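Long-range contact in peptidase M16 inactive domain family protein (PDB 3GWB), which is an M16 peptidase-family protein of unknown specific function, possibly with hydrolase activity and metal binding: residues A[74-86]-A[107-119]. Sequence-based numbering, arbitrary orientation.
Sequences AIAQGFEGLGADF and KREPALKLFAEVV
L82, L114 and F79 lose the most surface where 74-86 packs on 107-119: L82 packs on the start of 107-119, while F79 and L114 pack on each other. L82 meets backbone as much as side chain: its CD1 comes within 3.3 Å of A111 N, while the same methyl lies 3.7 Å from P110 CB. With CG anti to its carbonyl carbon, the isobutyl group extends over P110 and A111. L82 O faces the aliphatic part of K107, 3.9 Å from both K107 CB and K107 CD; K107 NZ hydrogen-bonds E32 O of the second subunit. F79 sits as a knob in a hole formed by A111, L114, F115 and V118. L114 CD2 lies over one ring face in a CH-pi contact, 3.6 Å from the F79 centroid and only 9° off the ring normal; the A111 carbonyl and the backbone of F115 lie at the edge. The bare backbone of G78 lets L114 CD2 settle 3.8 Å from G78 C. Beyond the knob, I75 CG2 reaches V118 CG2 at 3.7 Å. At the strand end, the F86 and F115 rings meet rim to rim, neither over the face of the other, with centroids 6.0 Å apart and planes at 57°.

The short helical segments run nearly antiparallel (153°), their axes 9.9 Å apart at closest approach, and no hydrogen bond joins them: the interface is apolar. Helix 72-80 is followed by a Schellman motif at G83, which has positive phi; F79 O accepts from L82 N and A84 N, which approach from opposite faces of its plane. The chain then turns into strand 85-90, outermost within this chain in the six-stranded sheet. Helices 72-80 and 105-120 thus precede and follow the antiparallel hairpin of strands 85-90 and 95-102. Helix 105-120 packs L112, F115 and V119 on strands 35-42 and 95-102, with helix 207-220 beside it.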
loop_
_atom_site.group_PDB
_atom_site.type_symbol
_atom_site.label_atom_id
_atom_site.label_comp_id
_atom_site.label_asym_id
_atom_site.label_seq_id
_atom_site.Cartn_x
_atom_site.Cartn_y
_atom_site.Cartn_z
ATOM N N ALA A 74 -7.599 -4.411 20.266
ATOM C CA ALA A 74 -7.725 -5.731 20.876
ATOM C C ALA A 74 -7.929 -6.799 19.799
ATOM O O ALA A 74 -7.323 -7.874 19.849
ATOM C CB ALA A 74 -8.889 -5.743 21.851
ATOM N N ILE A 75 -8.783 -6.502 18.827
ATOM C CA ILE A 75 -9.047 -7.445 17.745
ATOM C C ILE A 75 -7.766 -7.677 16.935
ATOM O O ILE A 75 -7.407 -8.814 16.622
ATOM C CB ILE A 75 -10.165 -6.903 16.832
ATOM C CG1 ILE A 75 -11.474 -6.829 17.620
ATOM C CG2 ILE A 75 -10.327 -7.792 15.591
ATOM C CD1 ILE A 75 -12.582 -6.070 16.898
ATOM N N ALA A 76 -7.064 -6.596 16.618
ATOM C CA ALA A 76 -5.832 -6.694 15.847
ATOM C C ALA A 76 -4.784 -7.569 16.539
ATOM O O ALA A 76 -4.156 -8.419 15.905
ATOM C CB ALA A 76 -5.273 -5.309 15.604
ATOM N N GLN A 77 -4.595 -7.360 17.838
ATOM C CA GLN A 77 -3.613 -8.132 18.577
ATOM C C GLN A 77 -4.087 -9.570 18.661
ATOM O O GLN A 77 -3.284 -10.505 18.656
ATOM C CB GLN A 77 -3.419 -7.550 19.979
ATOM C CG GLN A 77 -3.037 -6.083 19.974
ATOM C CD GLN A 77 -2.249 -5.678 21.204
ATOM O OE1 GLN A 77 -2.644 -5.973 22.336
ATOM N NE2 GLN A 77 -1.128 -4.992 20.990
ATOM N N GLY A 78 -5.403 -9.739 18.728
ATOM C CA GLY A 78 -5.971 -11.067 18.795
ATOM C C GLY A 78 -5.546 -11.930 17.622
ATOM O O GLY A 78 -5.134 -13.074 17.808
ATOM N N PHE A 79 -5.649 -11.397 16.406
ATOM C CA PHE A 79 -5.261 -12.160 15.228
ATOM C C PHE A 79 -3.741 -12.345 15.213
ATOM O O PHE A 79 -3.239 -13.455 15.013
ATOM C CB PHE A 79 -5.716 -11.449 13.944
ATOM C CG PHE A 79 -7.206 -11.514 13.691
ATOM C CD1 PHE A 79 -7.857 -12.741 13.590
ATOM C CD2 PHE A 79 -7.949 -10.345 13.517
ATOM C CE1 PHE A 79 -9.235 -12.806 13.319
ATOM C CE2 PHE A 79 -9.325 -10.395 13.245
ATOM C CZ PHE A 79 -9.968 -11.628 13.146
ATOM N N GLU A 80 -3.012 -11.257 15.438
ATOM C CA GLU A 80 -1.548 -11.305 15.437
ATOM C C GLU A 80 -0.968 -12.342 16.390
ATOM O O GLU A 80 -0.021 -13.053 16.044
ATOM C CB GLU A 80 -0.966 -9.933 15.792
ATOM C CG GLU A 80 -0.896 -8.947 14.642
ATOM C CD GLU A 80 -0.409 -7.578 15.091
ATOM O OE1 GLU A 80 0.690 -7.498 15.687
ATOM O OE2 GLU A 80 -1.128 -6.581 14.849
ATOM N N GLY A 81 -1.526 -12.424 17.593
ATOM C CA GLY A 81 -1.023 -13.372 18.570
ATOM C C GLY A 81 -1.234 -14.820 18.164
ATOM O O GLY A 81 -0.632 -15.729 18.735
ATOM N N LEU A 82 -2.087 -15.031 17.169
ATOM C CA LEU A 82 -2.397 -16.371 16.684
ATOM C C LEU A 82 -1.704 -16.678 15.359
ATOM O O LEU A 82 -1.823 -17.783 14.820
ATOM C CB LEU A 82 -3.915 -16.512 16.519
ATOM C CG LEU A 82 -4.719 -16.405 17.820
ATOM C CD1 LEU A 82 -6.213 -16.365 17.521
ATOM C CD2 LEU A 82 -4.378 -17.595 18.717
ATOM N N GLY A 83 -0.988 -15.691 14.834
ATOM C CA GLY A 83 -0.286 -15.876 13.581
ATOM C C GLY A 83 -1.207 -15.765 12.383
ATOM O O GLY A 83 -0.883 -16.244 11.296
ATOM N N ALA A 84 -2.351 -15.118 12.578
ATOM C CA ALA A 84 -3.339 -14.959 11.512
ATOM C C ALA A 84 -3.469 -13.519 11.032
ATOM O O ALA A 84 -3.258 -12.576 11.799
ATOM C CB ALA A 84 -4.704 -15.465 11.991
ATOM N N ASP A 85 -3.837 -13.356 9.765
ATOM C CA ASP A 85 -4.023 -12.026 9.202
ATOM C C ASP A 85 -5.457 -11.827 8.712
ATOM O O ASP A 85 -6.030 -12.699 8.071
ATOM C CB ASP A 85 -3.050 -11.786 8.049
ATOM C CG ASP A 85 -3.206 -10.402 7.437
ATOM O OD1 ASP A 85 -3.803 -10.298 6.342
ATOM O OD2 ASP A 85 -2.744 -9.414 8.059
ATOM N N PHE A 86 -6.025 -10.667 9.019
ATOM C CA PHE A 86 -7.389 -10.343 8.619
ATOM C C PHE A 86 -7.326 -9.414 7.422
ATOM O O PHE A 86 -6.472 -8.526 7.362
ATOM C CB PHE A 86 -8.133 -9.651 9.778
ATOM C CG PHE A 86 -9.511 -9.156 9.415
ATOM C CD1 PHE A 86 -10.575 -10.045 9.267
ATOM C CD2 PHE A 86 -9.737 -7.796 9.194
ATOM C CE1 PHE A 86 -11.849 -9.592 8.907
ATOM C CE2 PHE A 86 -11.005 -7.331 8.833
ATOM C CZ PHE A 86 -12.061 -8.231 8.687
ATOM N N LYS A 107 -4.382 -22.982 16.951
ATOM C CA LYS A 107 -4.254 -21.622 16.436
ATOM C C LYS A 107 -5.440 -21.212 15.574
ATOM O O LYS A 107 -5.915 -20.075 15.662
ATOM C CB LYS A 107 -2.958 -21.475 15.633
ATOM C CG LYS A 107 -1.710 -21.630 16.482
ATOM C CD LYS A 107 -1.697 -20.569 17.577
ATOM C CE LYS A 107 -0.907 -21.026 18.790
ATOM N NZ LYS A 107 0.450 -21.480 18.436
ATOM N N ARG A 108 -5.937 -22.134 14.752
ATOM C CA ARG A 108 -7.050 -21.785 13.882
ATOM C C ARG A 108 -8.393 -21.703 14.594
ATOM O O ARG A 108 -9.248 -20.905 14.212
ATOM C CB ARG A 108 -7.144 -22.761 12.702
ATOM C CG ARG A 108 -7.780 -24.098 13.009
ATOM C CD ARG A 108 -8.000 -24.863 11.708
ATOM N NE ARG A 108 -8.867 -26.023 11.885
ATOM C CZ ARG A 108 -8.489 -27.275 11.657
ATOM N NH1 ARG A 108 -7.254 -27.526 11.246
ATOM N NH2 ARG A 108 -9.349 -28.272 11.826
ATOM N N GLU A 109 -8.593 -22.517 15.625
ATOM C CA GLU A 109 -9.870 -22.474 16.330
ATOM C C GLU A 109 -10.124 -21.104 16.955
ATOM O O GLU A 109 -11.167 -20.505 16.720
ATOM C CB GLU A 109 -9.949 -23.607 17.357
ATOM C CG GLU A 109 -10.506 -24.879 16.723
ATOM C CD GLU A 109 -10.531 -26.069 17.657
ATOM O OE1 GLU A 109 -10.664 -25.878 18.886
ATOM O OE2 GLU A 109 -10.437 -27.206 17.150
ATOM N N PRO A 110 -9.170 -20.584 17.748
ATOM C CA PRO A 110 -9.345 -19.264 18.373
ATOM C C PRO A 110 -9.442 -18.165 17.307
ATOM O O PRO A 110 -10.237 -17.236 17.429
ATOM C CB PRO A 110 -8.080 -19.113 19.217
ATOM C CG PRO A 110 -7.753 -20.520 19.583
ATOM C CD PRO A 110 -7.971 -21.253 18.283
ATOM N N ALA A 111 -8.626 -18.284 16.262
ATOM C CA ALA A 111 -8.618 -17.303 15.181
ATOM C C ALA A 111 -9.947 -17.269 14.424
ATOM O O ALA A 111 -10.419 -16.199 14.045
ATOM C CB ALA A 111 -7.475 -17.597 14.212
ATOM N N LEU A 112 -10.545 -18.436 14.211
ATOM C CA LEU A 112 -11.818 -18.507 13.497
ATOM C C LEU A 112 -12.974 -17.982 14.335
ATOM O O LEU A 112 -13.919 -17.401 13.800
ATOM C CB LEU A 112 -12.092 -19.942 13.047
ATOM C CG LEU A 112 -11.195 -20.394 11.894
ATOM C CD1 LEU A 112 -11.226 -21.911 11.799
ATOM C CD2 LEU A 112 -11.651 -19.740 10.594
ATOM N N LYS A 113 -12.905 -18.191 15.645
ATOM C CA LYS A 113 -13.948 -17.690 16.535
ATOM C C LYS A 113 -13.932 -16.171 16.514
ATOM O O LYS A 113 -14.985 -15.531 16.505
ATOM C CB LYS A 113 -13.730 -18.175 17.966
ATOM C CG LYS A 113 -14.018 -19.645 18.166
ATOM C CD LYS A 113 -13.919 -20.034 19.638
ATOM C CE LYS A 113 -14.957 -19.304 20.480
ATOM N NZ LYS A 113 -14.917 -19.733 21.914
ATOM N N LEU A 114 -12.735 -15.592 16.501
ATOM C CA LEU A 114 -12.603 -14.141 16.465
ATOM C C LEU A 114 -13.072 -13.616 15.108
ATOM O O LEU A 114 -13.774 -12.606 15.029
ATOM C CB LEU A 114 -11.145 -13.731 16.713
ATOM C CG LEU A 114 -10.795 -12.242 16.578
ATOM C CD1 LEU A 114 -11.698 -11.401 17.484
ATOM C CD2 LEU A 114 -9.325 -12.040 16.936
ATOM N N PHE A 115 -12.680 -14.309 14.044
ATOM C CA PHE A 115 -13.062 -13.926 12.688
ATOM C C PHE A 115 -14.585 -13.944 12.514
ATOM O O PHE A 115 -15.163 -13.018 11.950
ATOM C CB PHE A 115 -12.426 -14.877 11.675
ATOM C CG PHE A 115 -12.735 -14.537 10.239
ATOM C CD1 PHE A 115 -12.145 -13.437 9.629
ATOM C CD2 PHE A 115 -13.634 -15.308 9.508
ATOM C CE1 PHE A 115 -12.431 -13.114 8.301
ATOM C CE2 PHE A 115 -13.930 -14.993 8.176
ATOM C CZ PHE A 115 -13.335 -13.892 7.576
ATOM N N ALA A 116 -15.227 -15.008 12.991
ATOM C CA ALA A 116 -16.678 -15.124 12.881
ATOM C C ALA A 116 -17.353 -13.963 13.610
ATOM O O ALA A 116 -18.312 -13.372 13.111
ATOM C CB ALA A 116 -17.147 -16.458 13.469
ATOM N N GLU A 117 -16.847 -13.641 14.797
ATOM C CA GLU A 117 -17.392 -12.551 15.592
ATOM C C GLU A 117 -17.237 -11.219 14.857
ATOM O O GLU A 117 -18.172 -10.428 14.788
ATOM C CB GLU A 117 -16.680 -12.483 16.947
ATOM C CG GLU A 117 -17.241 -11.434 17.898
ATOM C CD GLU A 117 -18.310 -11.979 18.833
ATOM O OE1 GLU A 117 -17.999 -12.892 19.631
ATOM O OE2 GLU A 117 -19.459 -11.491 18.781
ATOM N N VAL A 118 -16.054 -10.978 14.307
ATOM C CA VAL A 118 -15.783 -9.736 13.583
ATOM C C VAL A 118 -16.716 -9.527 12.380
ATOM O O VAL A 118 -17.317 -8.458 12.215
ATOM C CB VAL A 118 -14.296 -9.689 13.110
ATOM C CG1 VAL A 118 -14.104 -8.623 12.036
ATOM C CG2 VAL A 118 -13.387 -9.384 14.302
ATOM N N VAL A 119 -16.860 -10.548 11.547
ATOM C CA VAL A 119 -17.704 -10.408 10.372
ATOM C C VAL A 119 -19.195 -10.567 10.655
ATOM O O VAL A 119 -20.010 -9.898 10.032
ATOM C CB VAL A 119 -17.277 -11.408 9.271
ATOM C CG1 VAL A 119 -18.068 -11.163 7.992
ATOM C CG2 VAL A 119 -15.779 -11.270 9.008
#